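Local coordinates for protein putative sodium:solute symporter (Proteus mirabilis, PDB 5NV9) that couples the inward sodium gradient to uptake of the host-derived sialic acid N-acetylneuraminic acid across the bacterial inner membrane, at residues T77-L89 against N277-F289. Numbering follows the deposited sequence.
Sequences TFIIGQYLAIAIL and NAKLVAIIPIFFF. With SLB (N-acetyl-beta-neuraminic acid), chain D.
Ile79 lays its CB over one face of the Phe289 ring, a CH-pi contact 3.9 Å from the ring centroid, while Phe78 CB meets the rim of the same ring. With CG1 anti to the backbone N (chi1 -152°), Ile79 carries CD1 on to CG1 of Ile286. One turn further along, Gln82 bends at its second side-chain torsion and lies against the Pro285 ring, its OE1 3.3 Å from Pro285 CG. From there NE2 donates to O7 in the glycerol tail of the bound sialic acid in a nearly straight bond (171°); sugar O9 lies an unusually short 2.5 Å from OE1, a distance to be read with caution. Val281 packs CG1 against Gln82, and both its methyls lie 3.7 Å from O9. Tyr83 reaches across to donate from OH to Ala282 O (2.9 Å), the donor tilted 34° from the carbonyl plane. A water links that hydroxyl, weakly, to Val281 O. Ile86 CD1 fits against Ala282 CB, 3.7 Å away. The two transmembrane helices of this LeuT fold run antiparallel along a largely apolar seam; with Pro285 and Val281 packed against it, the Gln82 amide is probably limited in how far it can swing from the sugar.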
loop_
_atom_site.group_PDB
_atom_site.type_symbol
_atom_site.label_atom_id
_atom_site.label_comp_id
_atom_site.label_asym_id
_atom_site.label_seq_id
_atom_site.Cartn_x
_atom_site.Cartn_y
_atom_site.Cartn_z
ATOM N N THR A 77 0.188 -19.973 -1.172
ATOM C CA THR A 77 0.822 -19.638 -2.463
ATOM C C THR A 77 1.093 -18.141 -2.707
ATOM O O THR A 77 2.070 -17.810 -3.324
ATOM C CB THR A 77 0.080 -20.221 -3.665
ATOM O OG1 THR A 77 -1.288 -19.865 -3.621
ATOM C CG2 THR A 77 0.229 -21.703 -3.684
ATOM N N PHE A 78 0.213 -17.260 -2.244
ATOM C CA PHE A 78 0.391 -15.834 -2.381
ATOM C C PHE A 78 1.664 -15.245 -1.776
ATOM O O PHE A 78 2.105 -14.188 -2.185
ATOM C CB PHE A 78 -0.790 -15.096 -1.783
ATOM C CG PHE A 78 -1.964 -14.932 -2.722
ATOM C CD1 PHE A 78 -2.461 -16.017 -3.480
ATOM C CD2 PHE A 78 -2.660 -13.730 -2.748
ATOM C CE1 PHE A 78 -3.575 -15.869 -4.299
ATOM C CE2 PHE A 78 -3.771 -13.565 -3.598
ATOM C CZ PHE A 78 -4.235 -14.641 -4.356
ATOM N N ILE A 79 2.264 -15.938 -0.807
ATOM C CA ILE A 79 3.482 -15.480 -0.173
ATOM C C ILE A 79 4.611 -15.363 -1.225
ATOM O O ILE A 79 5.550 -14.593 -1.032
ATOM C CB ILE A 79 3.897 -16.335 1.079
ATOM C CG1 ILE A 79 4.695 -15.475 2.073
ATOM C CG2 ILE A 79 4.665 -17.610 0.666
ATOM C CD1 ILE A 79 5.235 -16.220 3.269
ATOM N N ILE A 80 4.522 -16.062 -2.338
ATOM C CA ILE A 80 5.502 -15.858 -3.415
ATOM C C ILE A 80 5.536 -14.351 -3.760
ATOM O O ILE A 80 6.605 -13.776 -3.984
ATOM C CB ILE A 80 5.238 -16.800 -4.614
ATOM C CG1 ILE A 80 5.466 -18.264 -4.201
ATOM C CG2 ILE A 80 6.205 -16.545 -5.762
ATOM C CD1 ILE A 80 4.712 -19.249 -5.070
ATOM N N GLY A 81 4.383 -13.685 -3.681
ATOM C CA GLY A 81 4.311 -12.235 -3.847
ATOM C C GLY A 81 5.287 -11.398 -3.064
ATOM O O GLY A 81 5.844 -10.439 -3.594
ATOM N N GLN A 82 5.480 -11.740 -1.784
ATOM C CA GLN A 82 6.394 -11.034 -0.888
ATOM C C GLN A 82 7.849 -11.134 -1.303
ATOM O O GLN A 82 8.618 -10.149 -1.251
ATOM C CB GLN A 82 6.270 -11.601 0.556
ATOM C CG GLN A 82 4.844 -11.688 1.034
ATOM C CD GLN A 82 4.249 -10.316 1.304
ATOM O OE1 GLN A 82 4.964 -9.356 1.573
ATOM N NE2 GLN A 82 2.949 -10.252 1.356
ATOM N N TYR A 83 8.238 -12.335 -1.698
ATOM C CA TYR A 83 9.609 -12.579 -2.111
ATOM C C TYR A 83 9.927 -11.972 -3.476
ATOM O O TYR A 83 11.059 -11.562 -3.724
ATOM C CB TYR A 83 9.958 -14.087 -1.952
ATOM C CG TYR A 83 9.873 -14.423 -0.469
ATOM C CD1 TYR A 83 10.854 -14.018 0.409
ATOM C CD2 TYR A 83 8.750 -15.026 0.073
ATOM C CE1 TYR A 83 10.744 -14.231 1.778
ATOM C CE2 TYR A 83 8.634 -15.248 1.444
ATOM C CZ TYR A 83 9.633 -14.837 2.287
ATOM O OH TYR A 83 9.547 -15.094 3.634
ATOM N N LEU A 84 8.932 -11.833 -4.334
ATOM C CA LEU A 84 9.153 -11.131 -5.612
ATOM C C LEU A 84 9.337 -9.634 -5.369
ATOM O O LEU A 84 9.923 -8.983 -6.153
ATOM C CB LEU A 84 7.989 -11.317 -6.575
ATOM C CG LEU A 84 7.840 -12.756 -7.069
ATOM C CD1 LEU A 84 6.562 -12.952 -7.906
ATOM C CD2 LEU A 84 9.073 -13.185 -7.836
ATOM N N ALA A 85 8.803 -9.125 -4.275
ATOM C CA ALA A 85 8.836 -7.695 -3.918
ATOM C C ALA A 85 10.219 -7.379 -3.407
ATOM O O ALA A 85 10.687 -6.247 -3.541
ATOM C CB ALA A 85 7.803 -7.375 -2.859
ATOM N N ILE A 86 10.868 -8.371 -2.805
ATOM C CA ILE A 86 12.251 -8.202 -2.391
ATOM C C ILE A 86 13.167 -8.377 -3.603
ATOM O O ILE A 86 14.070 -7.582 -3.799
ATOM C CB ILE A 86 12.626 -9.203 -1.303
ATOM C CG1 ILE A 86 11.743 -8.988 -0.087
ATOM C CG2 ILE A 86 14.122 -9.151 -0.968
ATOM C CD1 ILE A 86 11.924 -10.079 0.947
ATOM N N ALA A 87 12.934 -9.417 -4.405
ATOM C CA ALA A 87 13.771 -9.679 -5.566
ATOM C C ALA A 87 13.904 -8.536 -6.563
ATOM O O ALA A 87 14.918 -8.412 -7.215
ATOM C CB ALA A 87 13.257 -10.903 -6.296
ATOM N N ILE A 88 12.887 -7.706 -6.735
ATOM C CA ILE A 88 13.029 -6.561 -7.643
ATOM C C ILE A 88 13.791 -5.369 -7.056
ATOM O O ILE A 88 14.199 -4.501 -7.821
ATOM C CB ILE A 88 11.668 -6.022 -8.159
ATOM C CG1 ILE A 88 10.792 -5.553 -7.023
ATOM C CG2 ILE A 88 10.939 -7.097 -8.989
ATOM C CD1 ILE A 88 9.797 -4.494 -7.416
ATOM N N LEU A 89 14.008 -5.304 -5.736
ATOM C CA LEU A 89 14.612 -4.101 -5.125
ATOM C C LEU A 89 15.980 -3.638 -5.666
ATOM O O LEU A 89 16.193 -2.447 -5.781
ATOM C CB LEU A 89 14.653 -4.183 -3.572
ATOM C CG LEU A 89 13.263 -4.212 -2.905
ATOM C CD1 LEU A 89 13.288 -4.367 -1.382
ATOM C CD2 LEU A 89 12.401 -3.023 -3.304
ATOM N N ASN A 277 13.498 -2.379 4.589
ATOM C CA ASN A 277 12.228 -2.807 4.084
ATOM C C ASN A 277 12.306 -4.286 3.685
ATOM O O ASN A 277 11.437 -5.065 4.091
ATOM C CB ASN A 277 11.773 -1.942 2.912
ATOM C CG ASN A 277 10.542 -2.498 2.249
ATOM O OD1 ASN A 277 9.456 -2.373 2.785
ATOM N ND2 ASN A 277 10.718 -3.178 1.076
ATOM N N ALA A 278 13.329 -4.684 2.932
ATOM C CA ALA A 278 13.527 -6.112 2.624
ATOM C C ALA A 278 13.550 -7.086 3.807
ATOM O O ALA A 278 12.912 -8.133 3.759
ATOM C CB ALA A 278 14.736 -6.313 1.772
ATOM N N LYS A 279 14.246 -6.736 4.874
ATOM C CA LYS A 279 14.250 -7.545 6.089
ATOM C C LYS A 279 12.848 -7.754 6.658
ATOM O O LYS A 279 12.482 -8.887 6.955
ATOM C CB LYS A 279 15.124 -6.902 7.119
ATOM C CG LYS A 279 16.597 -6.984 6.728
ATOM C CD LYS A 279 17.425 -6.045 7.584
ATOM C CE LYS A 279 18.902 -6.330 7.426
ATOM N NZ LYS A 279 19.603 -5.716 8.583
ATOM N N LEU A 280 12.050 -6.678 6.712
ATOM C CA LEU A 280 10.680 -6.756 7.224
ATOM C C LEU A 280 9.761 -7.617 6.363
ATOM O O LEU A 280 8.956 -8.405 6.894
ATOM C CB LEU A 280 10.079 -5.348 7.429
ATOM C CG LEU A 280 10.689 -4.592 8.608
ATOM C CD1 LEU A 280 10.390 -3.082 8.545
ATOM C CD2 LEU A 280 10.144 -5.176 9.914
ATOM N N VAL A 281 9.888 -7.489 5.024
ATOM C CA VAL A 281 9.062 -8.194 4.107
ATOM C C VAL A 281 9.452 -9.688 4.111
ATOM O O VAL A 281 8.617 -10.565 3.878
ATOM C CB VAL A 281 9.145 -7.553 2.698
ATOM C CG1 VAL A 281 8.397 -8.389 1.691
ATOM C CG2 VAL A 281 8.568 -6.144 2.726
ATOM N N ALA A 282 10.725 -9.975 4.343
ATOM C CA ALA A 282 11.166 -11.356 4.409
ATOM C C ALA A 282 10.689 -12.092 5.694
ATOM O O ALA A 282 10.633 -13.315 5.712
ATOM C CB ALA A 282 12.692 -11.424 4.301
ATOM N N ILE A 283 10.322 -11.373 6.741
ATOM C CA ILE A 283 10.066 -11.992 8.046
ATOM C C ILE A 283 8.630 -11.819 8.482
ATOM O O ILE A 283 7.921 -12.797 8.738
ATOM C CB ILE A 283 10.986 -11.418 9.124
ATOM C CG1 ILE A 283 12.410 -11.719 8.780
ATOM C CG2 ILE A 283 10.655 -12.022 10.481
ATOM C CD1 ILE A 283 12.687 -13.161 8.456
ATOM N N ILE A 284 8.139 -10.597 8.459
ATOM C CA ILE A 284 6.774 -10.336 8.978
ATOM C C ILE A 284 5.538 -10.992 8.283
ATOM O O ILE A 284 4.736 -11.594 8.983
ATOM C CB ILE A 284 6.620 -8.841 9.318
ATOM C CG1 ILE A 284 7.647 -8.466 10.423
ATOM C CG2 ILE A 284 5.218 -8.474 9.789
ATOM C CD1 ILE A 284 7.615 -9.271 11.732
ATOM N N PRO A 285 5.343 -10.844 6.924
ATOM C CA PRO A 285 4.240 -11.475 6.188
ATOM C C PRO A 285 4.069 -12.942 6.458
ATOM O O PRO A 285 2.928 -13.429 6.498
ATOM C CB PRO A 285 4.635 -11.253 4.712
ATOM C CG PRO A 285 5.248 -9.896 4.803
ATOM C CD PRO A 285 6.096 -9.958 6.039
ATOM N N ILE A 286 5.174 -13.667 6.613
ATOM C CA ILE A 286 5.098 -15.059 6.976
ATOM C C ILE A 286 4.178 -15.239 8.200
ATOM O O ILE A 286 3.417 -16.213 8.275
ATOM C CB ILE A 286 6.452 -15.637 7.397
ATOM C CG1 ILE A 286 7.443 -15.658 6.263
ATOM C CG2 ILE A 286 6.283 -17.076 7.857
ATOM C CD1 ILE A 286 8.837 -16.080 6.725
ATOM N N PHE A 287 4.252 -14.319 9.162
ATOM C CA PHE A 287 3.396 -14.436 10.371
ATOM C C PHE A 287 1.913 -14.276 10.059
ATOM O O PHE A 287 1.098 -14.958 10.711
ATOM C CB PHE A 287 3.823 -13.530 11.517
ATOM C CG PHE A 287 5.045 -14.007 12.209
ATOM C CD1 PHE A 287 6.308 -13.697 11.712
ATOM C CD2 PHE A 287 4.948 -14.788 13.346
ATOM C CE1 PHE A 287 7.455 -14.165 12.339
ATOM C CE2 PHE A 287 6.093 -15.270 13.954
ATOM C CZ PHE A 287 7.348 -14.963 13.454
ATOM N N PHE A 288 1.561 -13.467 9.044
ATOM C CA PHE A 288 0.147 -13.323 8.661
ATOM C C PHE A 288 -0.408 -14.630 8.044
ATOM O O PHE A 288 -1.528 -15.020 8.329
ATOM C CB PHE A 288 -0.075 -12.089 7.800
ATOM C CG PHE A 288 0.088 -10.811 8.567
ATOM C CD1 PHE A 288 -0.913 -10.375 9.434
ATOM C CD2 PHE A 288 1.238 -10.067 8.491
ATOM C CE1 PHE A 288 -0.744 -9.226 10.222
ATOM C CE2 PHE A 288 1.416 -8.915 9.280
ATOM C CZ PHE A 288 0.413 -8.478 10.115
ATOM N N PHE A 289 0.389 -15.300 7.228
ATOM C CA PHE A 289 0.010 -16.622 6.704
ATOM C C PHE A 289 -0.078 -17.600 7.865
ATOM O O PHE A 289 -1.064 -18.333 7.980
ATOM C CB PHE A 289 1.030 -17.105 5.651
ATOM C CG PHE A 289 0.875 -16.395 4.342
ATOM C CD1 PHE A 289 -0.090 -16.819 3.448
ATOM C CD2 PHE A 289 1.606 -15.228 4.036
ATOM C CE1 PHE A 289 -0.269 -16.157 2.225
ATOM C CE2 PHE A 289 1.389 -14.550 2.820
ATOM C CZ PHE A 289 0.434 -15.012 1.921
HETATM C C1 SLB D . -1.715 -4.020 1.539
HETATM C C2 SLB D . -0.817 -4.480 0.423
HETATM C C3 SLB D . -1.613 -5.348 -0.523
HETATM C C4 SLB D . -0.726 -6.041 -1.582
HETATM C C5 SLB D . 0.282 -6.873 -0.789
HETATM C C6 SLB D . 1.081 -5.960 0.166
HETATM C C7 SLB D . 2.114 -6.687 1.036
HETATM C C8 SLB D . 2.837 -5.737 1.954
HETATM C C9 SLB D . 3.978 -6.432 2.696
HETATM C C10 SLB D . 1.321 -8.914 -1.706
HETATM C C11 SLB D . 2.548 -9.402 -2.432
HETATM N N5 SLB D . 1.207 -7.578 -1.688
HETATM O O1A SLB D . -1.743 -4.712 2.614
HETATM O O1B SLB D . -2.450 -2.980 1.338
HETATM O O2 SLB D . -0.248 -3.348 -0.294
HETATM O O4 SLB D . -1.520 -6.921 -2.450
HETATM O O6 SLB D . 0.195 -5.288 1.057
HETATM O O7 SLB D . 1.481 -7.659 1.874
HETATM O O8 SLB D . 3.348 -4.636 1.211
HETATM O O9 SLB D . 5.027 -6.875 1.800
HETATM O O10 SLB D . 0.529 -9.679 -1.132
HETATM O O HOH W 1 7.475 -12.864 4.138
HETATM O O HOH W 2 9.486 -4.963 -0.684
#